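PDB 2Y3N: cellulosomal scaffoldin from Bacteroides cellulosolvens, which joins in cellulosome assembly through this type II cohesin module, which binds a cellulosomal family-48 glycoside hydrolase chain, while the whole scaffoldin probably also binds cellulose. Local coordinates for residues C[4-9]-C[160-165]; C[35-40]-C[146-151]; C[45-50]-C[122-127]. All coordinates share one frame; numbering follows the deposited sequence.

In the fold
The three contacts mark three depths of one cohesin beta-sandwich. Contact 2 is core: every touching residue is buried, and its antiparallel strands also face the family-48 glycoside hydrolase chain. Contact 1, its centre about 11 Å from that of contact 2, is partly buried and joins two strands in parallel; its Tyr-162, Val-6 and Val-164 pack directly against Thr-147 or Leu-149 of contact 2, so the two meet between the sheets. Contact 3 lies nearer the surface, about 25 Å from either centre, and reaches the same sheet as contact 1. Its chemistry differs accordingly: between its two segments, a single weak backbone bond and a proline against a tyrosine ring replace regular strand pairing.

Contact 1: C[4-9]-C[160-165]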
loop_
_atom_site.group_PDB
_atom_site.type_symbol
_atom_site.label_atom_id
_atom_site.label_comp_id
_atom_site.label_asym_id
_atom_site.label_seq_id
_atom_site.Cartn_x
_atom_site.Cartn_y
_atom_site.Cartn_z
ATOM N N GLY C 4 -10.385 9.192 11.666
ATOM C CA GLY C 4 -9.106 9.078 10.997
ATOM C C GLY C 4 -9.227 9.348 9.494
ATOM O O GLY C 4 -10.318 9.419 8.971
ATOM N N SER C 5 -8.099 9.502 8.804
ATOM C CA SER C 5 -8.103 9.696 7.366
ATOM C C SER C 5 -6.920 9.015 6.695
ATOM O O SER C 5 -5.794 8.909 7.296
ATOM C CB SER C 5 -7.916 11.198 7.075
ATOM O OG SER C 5 -9.049 11.934 7.460
ATOM N N VAL C 6 -7.132 8.628 5.430
ATOM C CA VAL C 6 -6.035 8.467 4.527
ATOM C C VAL C 6 -6.048 9.675 3.631
ATOM O O VAL C 6 -7.063 9.983 3.000
ATOM C CB VAL C 6 -6.118 7.153 3.637
ATOM C CG1 VAL C 6 -5.013 7.159 2.596
ATOM C CG2 VAL C 6 -5.959 5.920 4.485
ATOM N N LEU C 7 -4.918 10.357 3.507
ATOM C CA LEU C 7 -4.935 11.449 2.574
ATOM C C LEU C 7 -3.636 11.609 1.808
ATOM O O LEU C 7 -2.596 11.018 2.164
ATOM C CB LEU C 7 -5.345 12.752 3.245
ATOM C CG LEU C 7 -5.022 12.950 4.668
ATOM C CD1 LEU C 7 -3.604 13.187 4.685
ATOM C CD2 LEU C 7 -5.802 14.189 5.035
ATOM N N THR C 8 -3.708 12.408 0.754
ATOM C CA THR C 8 -2.561 12.563 -0.070
ATOM C C THR C 8 -2.292 14.008 -0.451
ATOM O O THR C 8 -3.139 14.905 -0.300
ATOM C CB THR C 8 -2.725 11.739 -1.350
ATOM O OG1 THR C 8 -3.598 12.435 -2.216
ATOM C CG2 THR C 8 -3.229 10.330 -1.029
ATOM N N ALA C 9 -1.110 14.194 -0.996
ATOM C CA ALA C 9 -0.625 15.519 -1.402
ATOM C C ALA C 9 0.426 15.379 -2.505
ATOM O O ALA C 9 1.181 14.380 -2.574
ATOM C CB ALA C 9 -0.034 16.284 -0.189
ATOM N N SER C 160 -15.051 2.007 8.724
ATOM C CA SER C 160 -15.937 3.165 9.016
ATOM C C SER C 160 -15.278 4.140 10.012
ATOM O O SER C 160 -15.848 5.156 10.356
ATOM C CB SER C 160 -17.271 2.702 9.578
ATOM O OG SER C 160 -17.038 2.155 10.870
ATOM N N ALA C 161 -14.090 3.815 10.484
ATOM C CA ALA C 161 -13.347 4.677 11.382
ATOM C C ALA C 161 -12.537 5.734 10.619
ATOM O O ALA C 161 -11.962 6.642 11.211
ATOM C CB ALA C 161 -12.407 3.845 12.225
ATOM N N TYR C 162 -12.455 5.609 9.301
ATOM C CA TYR C 162 -11.621 6.584 8.541
ATOM C C TYR C 162 -12.129 6.869 7.121
ATOM O O TYR C 162 -12.719 5.997 6.477
ATOM C CB TYR C 162 -10.167 6.122 8.517
ATOM C CG TYR C 162 -9.958 4.901 7.689
ATOM C CD1 TYR C 162 -10.152 3.648 8.224
ATOM C CD2 TYR C 162 -9.561 5.000 6.347
ATOM C CE1 TYR C 162 -9.927 2.474 7.444
ATOM C CE2 TYR C 162 -9.342 3.810 5.567
ATOM C CZ TYR C 162 -9.574 2.592 6.121
ATOM O OH TYR C 162 -9.353 1.412 5.408
ATOM N N LYS C 163 -11.873 8.081 6.672
ATOM C CA LYS C 163 -12.167 8.517 5.312
ATOM C C LYS C 163 -10.913 8.364 4.462
ATOM O O LYS C 163 -9.779 8.604 4.916
ATOM C CB LYS C 163 -12.710 9.950 5.259
ATOM C CG LYS C 163 -12.097 10.932 6.258
ATOM C CD LYS C 163 -12.959 12.174 6.441
ATOM C CE LYS C 163 -12.222 13.273 7.181
ATOM N NZ LYS C 163 -11.375 14.105 6.241
ATOM N N VAL C 164 -11.116 7.846 3.266
ATOM C CA VAL C 164 -10.073 7.897 2.270
ATOM C C VAL C 164 -10.346 9.116 1.432
ATOM O O VAL C 164 -11.439 9.200 0.799
ATOM C CB VAL C 164 -10.142 6.655 1.346
ATOM C CG1 VAL C 164 -9.096 6.777 0.267
ATOM C CG2 VAL C 164 -9.906 5.351 2.242
ATOM N N VAL C 165 -9.375 10.029 1.390
ATOM C CA VAL C 165 -9.508 11.264 0.620
ATOM C C VAL C 165 -8.792 11.082 -0.724
ATOM O O VAL C 165 -7.560 10.976 -0.758
ATOM C CB VAL C 165 -8.941 12.497 1.429
ATOM C CG1 VAL C 165 -9.201 13.843 0.697
ATOM C CG2 VAL C 165 -9.483 12.524 2.767
HETATM O O HOH W 1 -5.942 12.999 -1.058
#
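Val-6 and Tyr-162 mark the tight half of this contact, on the face of the sheet that they share with Val-164. The strands run parallel, 16° apart, with Gly-4, Ser-5 and Val-6 in register with Tyr-162, Lys-163 and Val-164. Four backbone bonds hold them: Gly-4 N to Ala-161 O, Lys-163 N to Gly-4 O, Val-6 N to Lys-163 O (2.7 Å) and Val-165 N to Val-6 O (2.8 Å). Gly-4 has no side chain on the inner face, and Tyr-162 CB comes to 3.3 Å from Gly-4 O. With CG set between the backbone N and the carbonyl carbon (chi1 69°), the tyrosine ring lies alongside Val-6, whose CG2 approaches CE2 obliquely at 4.1 Å.

The face of Ser-5 and exposed Lys-163 is looser. A chi1 of 37° places Lys-163 CG 3.4 Å from Ser-5 OG; two near-trans torsions follow, and a bend at chi4 leaves NZ near the same oxygen, in a weak hydrogen bond of 3.4 Å. Farther along, exposed Val-165 packs its CB against Leu-7 CB. Beyond the last bridge, water 1 spans the widening gap, hydrogen-bonded to Val-165 O at 2.6 Å and to Thr-8 OG1 at 2.7 Å.

Strand 4-10 lies between strand 162-164, parallel to it, and strand 20-28, antiparallel and bonded through Asp-28, Asn-26 and Thr-24. Such pairing of the first strand with one near the end of the chain closes the cohesin jelly roll, while Tyr-162 and Val-164 turn inward onto Thr-147 of strand 147-151 in the facing sheet.

Contact 2: C[35-40]-C[146-151]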
loop_
_atom_site.group_PDB
_atom_site.type_symbol
_atom_site.label_atom_id
_atom_site.label_comp_id
_atom_site.label_asym_id
_atom_site.label_seq_id
_atom_site.Cartn_x
_atom_site.Cartn_y
_atom_site.Cartn_z
ATOM N N GLY C 35 0.268 -0.962 9.878
ATOM C CA GLY C 35 0.388 -1.429 8.495
ATOM C C GLY C 35 -0.752 -1.093 7.564
ATOM O O GLY C 35 -1.859 -0.824 7.991
ATOM N N TYR C 36 -0.477 -1.117 6.270
ATOM C CA TYR C 36 -1.541 -0.692 5.294
ATOM C C TYR C 36 -1.363 -1.504 4.025
ATOM O O TYR C 36 -0.327 -2.070 3.812
ATOM C CB TYR C 36 -1.317 0.786 4.945
ATOM C CG TYR C 36 -0.099 0.993 4.076
ATOM C CD1 TYR C 36 -0.197 0.865 2.666
ATOM C CD2 TYR C 36 1.134 1.187 4.621
ATOM C CE1 TYR C 36 0.898 0.990 1.856
ATOM C CE2 TYR C 36 2.238 1.379 3.821
ATOM C CZ TYR C 36 2.108 1.257 2.437
ATOM O OH TYR C 36 3.194 1.383 1.639
ATOM N N GLN C 37 -2.389 -1.565 3.203
ATOM C CA GLN C 37 -2.187 -2.010 1.823
ATOM C C GLN C 37 -3.088 -1.093 1.017
ATOM O O GLN C 37 -4.200 -0.797 1.452
ATOM C CB GLN C 37 -2.576 -3.480 1.650
ATOM C CG GLN C 37 -2.937 -3.880 0.178
ATOM C CD GLN C 37 -3.189 -5.379 0.025
ATOM O OE1 GLN C 37 -3.546 -6.064 1.000
ATOM N NE2 GLN C 37 -3.006 -5.900 -1.209
ATOM N N PHE C 38 -2.596 -0.684 -0.154
ATOM C CA PHE C 38 -3.363 0.133 -1.075
ATOM C C PHE C 38 -3.485 -0.584 -2.414
ATOM O O PHE C 38 -2.559 -1.273 -2.783
ATOM C CB PHE C 38 -2.664 1.494 -1.353
ATOM C CG PHE C 38 -2.551 2.394 -0.126
ATOM C CD1 PHE C 38 -3.616 2.528 0.762
ATOM C CD2 PHE C 38 -1.374 3.092 0.111
ATOM C CE1 PHE C 38 -3.533 3.325 1.872
ATOM C CE2 PHE C 38 -1.254 3.924 1.313
ATOM C CZ PHE C 38 -2.352 4.034 2.152
ATOM N N ASN C 39 -4.629 -0.374 -3.102
ATOM C CA ASN C 39 -4.744 -0.520 -4.513
ATOM C C ASN C 39 -5.035 0.840 -5.137
ATOM O O ASN C 39 -6.042 1.446 -4.817
ATOM C CB ASN C 39 -5.857 -1.512 -4.857
ATOM C CG ASN C 39 -5.456 -2.987 -4.600
ATOM O OD1 ASN C 39 -4.343 -3.292 -4.097
ATOM N ND2 ASN C 39 -6.340 -3.902 -4.987
ATOM N N ILE C 40 -4.162 1.248 -6.077
ATOM C CA ILE C 40 -4.160 2.563 -6.656
ATOM C C ILE C 40 -4.182 2.452 -8.200
ATOM O O ILE C 40 -3.256 1.910 -8.812
ATOM C CB ILE C 40 -2.909 3.414 -6.185
ATOM C CG1 ILE C 40 -2.899 3.541 -4.657
ATOM C CG2 ILE C 40 -2.994 4.810 -6.815
ATOM C CD1 ILE C 40 -1.600 4.339 -4.112
ATOM N N GLY C 146 -10.124 0.607 -1.846
ATOM C CA GLY C 146 -8.752 0.267 -2.156
ATOM C C GLY C 146 -7.775 0.391 -0.980
ATOM O O GLY C 146 -6.572 0.575 -1.192
ATOM N N THR C 147 -8.304 0.313 0.244
ATOM C CA THR C 147 -7.496 0.648 1.417
ATOM C C THR C 147 -7.766 -0.321 2.543
ATOM O O THR C 147 -8.920 -0.570 2.907
ATOM C CB THR C 147 -7.795 2.108 1.923
ATOM O OG1 THR C 147 -7.461 3.049 0.901
ATOM C CG2 THR C 147 -6.963 2.422 3.100
ATOM N N MET C 148 -6.708 -0.891 3.094
ATOM C CA MET C 148 -6.817 -1.608 4.289
ATOM C C MET C 148 -5.783 -1.056 5.267
ATOM O O MET C 148 -4.636 -0.912 4.918
ATOM C CB MET C 148 -6.605 -3.112 4.041
ATOM C CG MET C 148 -7.530 -3.649 2.974
ATOM S SD MET C 148 -7.197 -5.321 2.433
ATOM C CE MET C 148 -7.193 -6.171 3.928
ATOM N N LEU C 149 -6.217 -0.818 6.500
ATOM C CA LEU C 149 -5.337 -0.318 7.575
ATOM C C LEU C 149 -5.385 -1.230 8.795
ATOM O O LEU C 149 -6.417 -1.812 9.093
ATOM C CB LEU C 149 -5.736 1.115 7.973
ATOM C CG LEU C 149 -5.836 2.173 6.898
ATOM C CD1 LEU C 149 -6.241 3.561 7.564
ATOM C CD2 LEU C 149 -4.540 2.350 6.109
ATOM N N PHE C 150 -4.265 -1.353 9.511
ATOM C CA PHE C 150 -4.244 -2.284 10.621
ATOM C C PHE C 150 -3.649 -1.665 11.870
ATOM O O PHE C 150 -2.913 -0.657 11.768
ATOM C CB PHE C 150 -3.488 -3.545 10.235
ATOM C CG PHE C 150 -4.043 -4.219 9.018
ATOM C CD1 PHE C 150 -3.670 -3.796 7.739
ATOM C CD2 PHE C 150 -4.926 -5.285 9.151
ATOM C CE1 PHE C 150 -4.193 -4.407 6.601
ATOM C CE2 PHE C 150 -5.474 -5.940 7.990
ATOM C CZ PHE C 150 -5.093 -5.490 6.722
ATOM N N ASP C 151 -4.002 -2.214 13.043
ATOM C CA ASP C 151 -3.412 -1.684 14.269
ATOM C C ASP C 151 -2.366 -2.650 14.825
ATOM O O ASP C 151 -2.107 -3.699 14.232
ATOM C CB ASP C 151 -4.493 -1.360 15.287
ATOM C CG ASP C 151 -5.276 -2.590 15.716
ATOM O OD1 ASP C 151 -4.751 -3.739 15.678
ATOM O OD2 ASP C 151 -6.432 -2.409 16.125
#
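Phe-38 meets Thr-147 in a non-hydrogen-bonded antiparallel pair, and its side chain traces the inner face of the contact. CB stands 4.0 Å from Gly-146 O. CG lies anti to the carbonyl carbon (chi1 -64°), which swings the ring toward strand 147-151: CD1 comes to 3.9 Å from Thr-147 OG1, and CE1 to 3.8 Å from Thr-147 CG2, a methyl at the ring edge and in its plane. That OG1 is hydrogen-bonded to Asp-145 O and only packs here. CE1 also reaches Leu-149 CD2, at 4.5 Å. Over one ring face sits Tyr-36 CD1, offset toward the rim, and Phe-134 adds an edge-to-face ring contact.

Gln-37 and Met-148 form the hydrogen-bonded pair between the non-hydrogen-bonded Phe-38/Thr-147 and Tyr-36/Leu-149, Gln-37 N to Met-148 O at 2.9 Å and Met-148 N to Gln-37 O at 3.0 Å. Their side chains run side by side on the opposite face. There Gln-37 NE2 bonds Asn-90, whereas OE1 accepts from Met-17 N of the glycoside hydrolase chain, consistent with this being the dockerin-binding face.

Strand 33-41 also pairs antiparallel with strands 88-95 and 129-134 (Asn-39 bonds Glu-135), and strand 147-151 passes the sheet on to strand 156-157.

Contact 3: C[45-50]-C[122-127]; sequences TYLQPW and KEIPAE
At one end of the beta-sandwich, the lead-in to strand 47-51 meets the loop that carries the chain from strand 111-120 to strand 129-134, and Tyr-46 packs against Pro-125 as its centrepiece. Pro-125 CD lies over one face of the tyrosine ring, 3.6 Å from the centroid and 16° off the normal, a CH-pi contact; Pro-125 CG touches Tyr-46 CZ at 3.3 Å. Thr-45 CG2 covers the opposite face, over its centre, while Lys-122 O stands at the edge in the ring plane. Below the ring's root, Ile-124 CD1 meets Tyr-46 CB at 3.7 Å.

Lys-122 turns CG anti to its own nitrogen (chi1 -176°), and the chain runs alongside Thr-45, CD to CG2 3.8 Å, before it bends at chi4 and carries its end away. Lys-122 N gives a weak, long hydrogen bond to Tyr-46 O, 3.5 Å.

Replacing Tyr-46 with an alanine would probably leave Pro-125 without its aromatic platform and open a gap between Thr-45 and the loop.

Beneath this proline-aromatic CH-pi contact, Ile-124 and Leu-47 both continue inward onto Ile-170 of strand 169-172, an apolar closure of one end of the cohesin beta-sandwich, where the loop after strand 111-120 folds over the start of strand 47-51.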
loop_
_atom_site.group_PDB
_atom_site.type_symbol
_atom_site.label_atom_id
_atom_site.label_comp_id
_atom_site.label_asym_id
_atom_site.label_seq_id
_atom_site.Cartn_x
_atom_site.Cartn_y
_atom_site.Cartn_z
ATOM N N THR C 45 -2.254 5.783 -20.194
ATOM C CA THR C 45 -2.014 6.642 -21.359
ATOM C C THR C 45 -1.168 7.904 -20.993
ATOM O O THR C 45 -0.234 8.304 -21.748
ATOM C CB THR C 45 -3.362 7.066 -21.948
ATOM O OG1 THR C 45 -4.018 5.877 -22.427
ATOM C CG2 THR C 45 -3.202 8.091 -23.128
ATOM N N TYR C 46 -1.452 8.507 -19.832
ATOM C CA TYR C 46 -0.764 9.757 -19.467
ATOM C C TYR C 46 0.377 9.616 -18.481
ATOM O O TYR C 46 1.320 10.467 -18.449
ATOM C CB TYR C 46 -1.802 10.757 -18.906
ATOM C CG TYR C 46 -2.829 11.091 -19.946
ATOM C CD1 TYR C 46 -2.507 11.854 -21.041
ATOM C CD2 TYR C 46 -4.132 10.614 -19.840
ATOM C CE1 TYR C 46 -3.440 12.133 -22.048
ATOM C CE2 TYR C 46 -5.075 10.882 -20.847
ATOM C CZ TYR C 46 -4.730 11.647 -21.898
ATOM O OH TYR C 46 -5.661 11.902 -22.856
ATOM N N LEU C 47 0.291 8.621 -17.625
ATOM C CA LEU C 47 1.253 8.500 -16.495
ATOM C C LEU C 47 1.983 7.184 -16.482
ATOM O O LEU C 47 1.451 6.170 -16.872
ATOM C CB LEU C 47 0.493 8.650 -15.168
ATOM C CG LEU C 47 -0.141 10.047 -15.017
ATOM C CD1 LEU C 47 -1.037 9.990 -13.747
ATOM C CD2 LEU C 47 0.882 11.129 -14.883
ATOM N N GLN C 48 3.194 7.184 -15.947
ATOM C CA GLN C 48 3.931 5.959 -15.724
ATOM C C GLN C 48 4.562 6.054 -14.325
ATOM O O GLN C 48 5.229 7.041 -14.042
ATOM C CB GLN C 48 5.073 5.908 -16.734
ATOM C CG GLN C 48 6.013 4.779 -16.454
ATOM C CD GLN C 48 7.009 4.551 -17.597
ATOM O OE1 GLN C 48 7.126 5.352 -18.521
ATOM N NE2 GLN C 48 7.680 3.423 -17.555
ATOM N N PRO C 49 4.361 5.035 -13.467
ATOM C CA PRO C 49 4.953 5.073 -12.150
ATOM C C PRO C 49 6.458 5.014 -12.278
ATOM O O PRO C 49 6.992 4.230 -13.095
ATOM C CB PRO C 49 4.426 3.814 -11.487
ATOM C CG PRO C 49 3.959 2.905 -12.713
ATOM C CD PRO C 49 3.460 3.870 -13.643
ATOM N N TRP C 50 7.133 5.845 -11.494
ATOM C CA TRP C 50 8.560 5.976 -11.618
ATOM C C TRP C 50 9.241 5.640 -10.332
ATOM O O TRP C 50 8.946 6.245 -9.303
ATOM C CB TRP C 50 8.920 7.439 -12.038
ATOM C CG TRP C 50 10.302 7.481 -12.549
ATOM C CD1 TRP C 50 11.428 7.992 -11.922
ATOM C CD2 TRP C 50 10.747 6.878 -13.756
ATOM N NE1 TRP C 50 12.544 7.757 -12.698
ATOM C CE2 TRP C 50 12.162 7.077 -13.827
ATOM C CE3 TRP C 50 10.092 6.202 -14.804
ATOM C CZ2 TRP C 50 12.934 6.611 -14.899
ATOM C CZ3 TRP C 50 10.864 5.742 -15.865
ATOM C CH2 TRP C 50 12.266 5.945 -15.900
ATOM N N LYS C 122 2.498 11.586 -21.545
ATOM C CA LYS C 122 1.713 12.216 -22.603
ATOM C C LYS C 122 1.091 13.472 -22.061
ATOM O O LYS C 122 0.709 13.529 -20.873
ATOM C CB LYS C 122 0.701 11.235 -23.195
ATOM C CG LYS C 122 -0.074 11.788 -24.364
ATOM C CD LYS C 122 -1.010 10.694 -24.867
ATOM C CE LYS C 122 -2.178 11.236 -25.762
ATOM N NZ LYS C 122 -1.807 11.691 -27.098
ATOM N N GLU C 123 0.955 14.479 -22.911
ATOM C CA GLU C 123 0.520 15.790 -22.438
ATOM C C GLU C 123 -0.797 15.584 -21.677
ATOM O O GLU C 123 -1.672 14.914 -22.152
ATOM C CB GLU C 123 0.340 16.753 -23.629
ATOM C CG GLU C 123 -0.090 18.105 -23.253
ATOM C CD GLU C 123 1.041 19.002 -22.775
ATOM O OE1 GLU C 123 2.110 18.517 -22.298
ATOM O OE2 GLU C 123 0.833 20.223 -22.868
ATOM N N ILE C 124 -0.918 16.183 -20.507
ATOM C CA ILE C 124 -2.090 15.971 -19.666
ATOM C C ILE C 124 -3.244 16.753 -20.324
ATOM O O ILE C 124 -3.049 17.903 -20.721
ATOM C CB ILE C 124 -1.826 16.523 -18.256
ATOM C CG1 ILE C 124 -0.733 15.715 -17.488
ATOM C CG2 ILE C 124 -3.106 16.512 -17.456
ATOM C CD1 ILE C 124 -0.838 14.122 -17.669
ATOM N N PRO C 125 -4.461 16.173 -20.374
ATOM C CA PRO C 125 -5.538 16.852 -21.059
ATOM C C PRO C 125 -5.784 18.196 -20.379
ATOM O O PRO C 125 -5.526 18.352 -19.194
ATOM C CB PRO C 125 -6.725 15.903 -20.851
ATOM C CG PRO C 125 -6.078 14.518 -20.835
ATOM C CD PRO C 125 -4.811 14.752 -20.067
ATOM N N ALA C 126 -6.272 19.143 -21.141
ATOM C CA ALA C 126 -6.582 20.488 -20.625
ATOM C C ALA C 126 -7.529 20.540 -19.443
ATOM O O ALA C 126 -7.313 21.370 -18.514
ATOM C CB ALA C 126 -7.167 21.366 -21.816
ATOM N N GLU C 127 -8.577 19.680 -19.443
ATOM C CA GLU C 127 -9.527 19.584 -18.319
ATOM C C GLU C 127 -8.922 18.988 -17.021
ATOM O O GLU C 127 -9.544 19.007 -15.999
ATOM C CB GLU C 127 -10.807 18.812 -18.680
ATOM C CG GLU C 127 -10.591 17.433 -19.321
ATOM C CD GLU C 127 -10.495 17.551 -20.852
ATOM O OE1 GLU C 127 -9.429 17.947 -21.367
ATOM O OE2 GLU C 127 -11.483 17.260 -21.539
#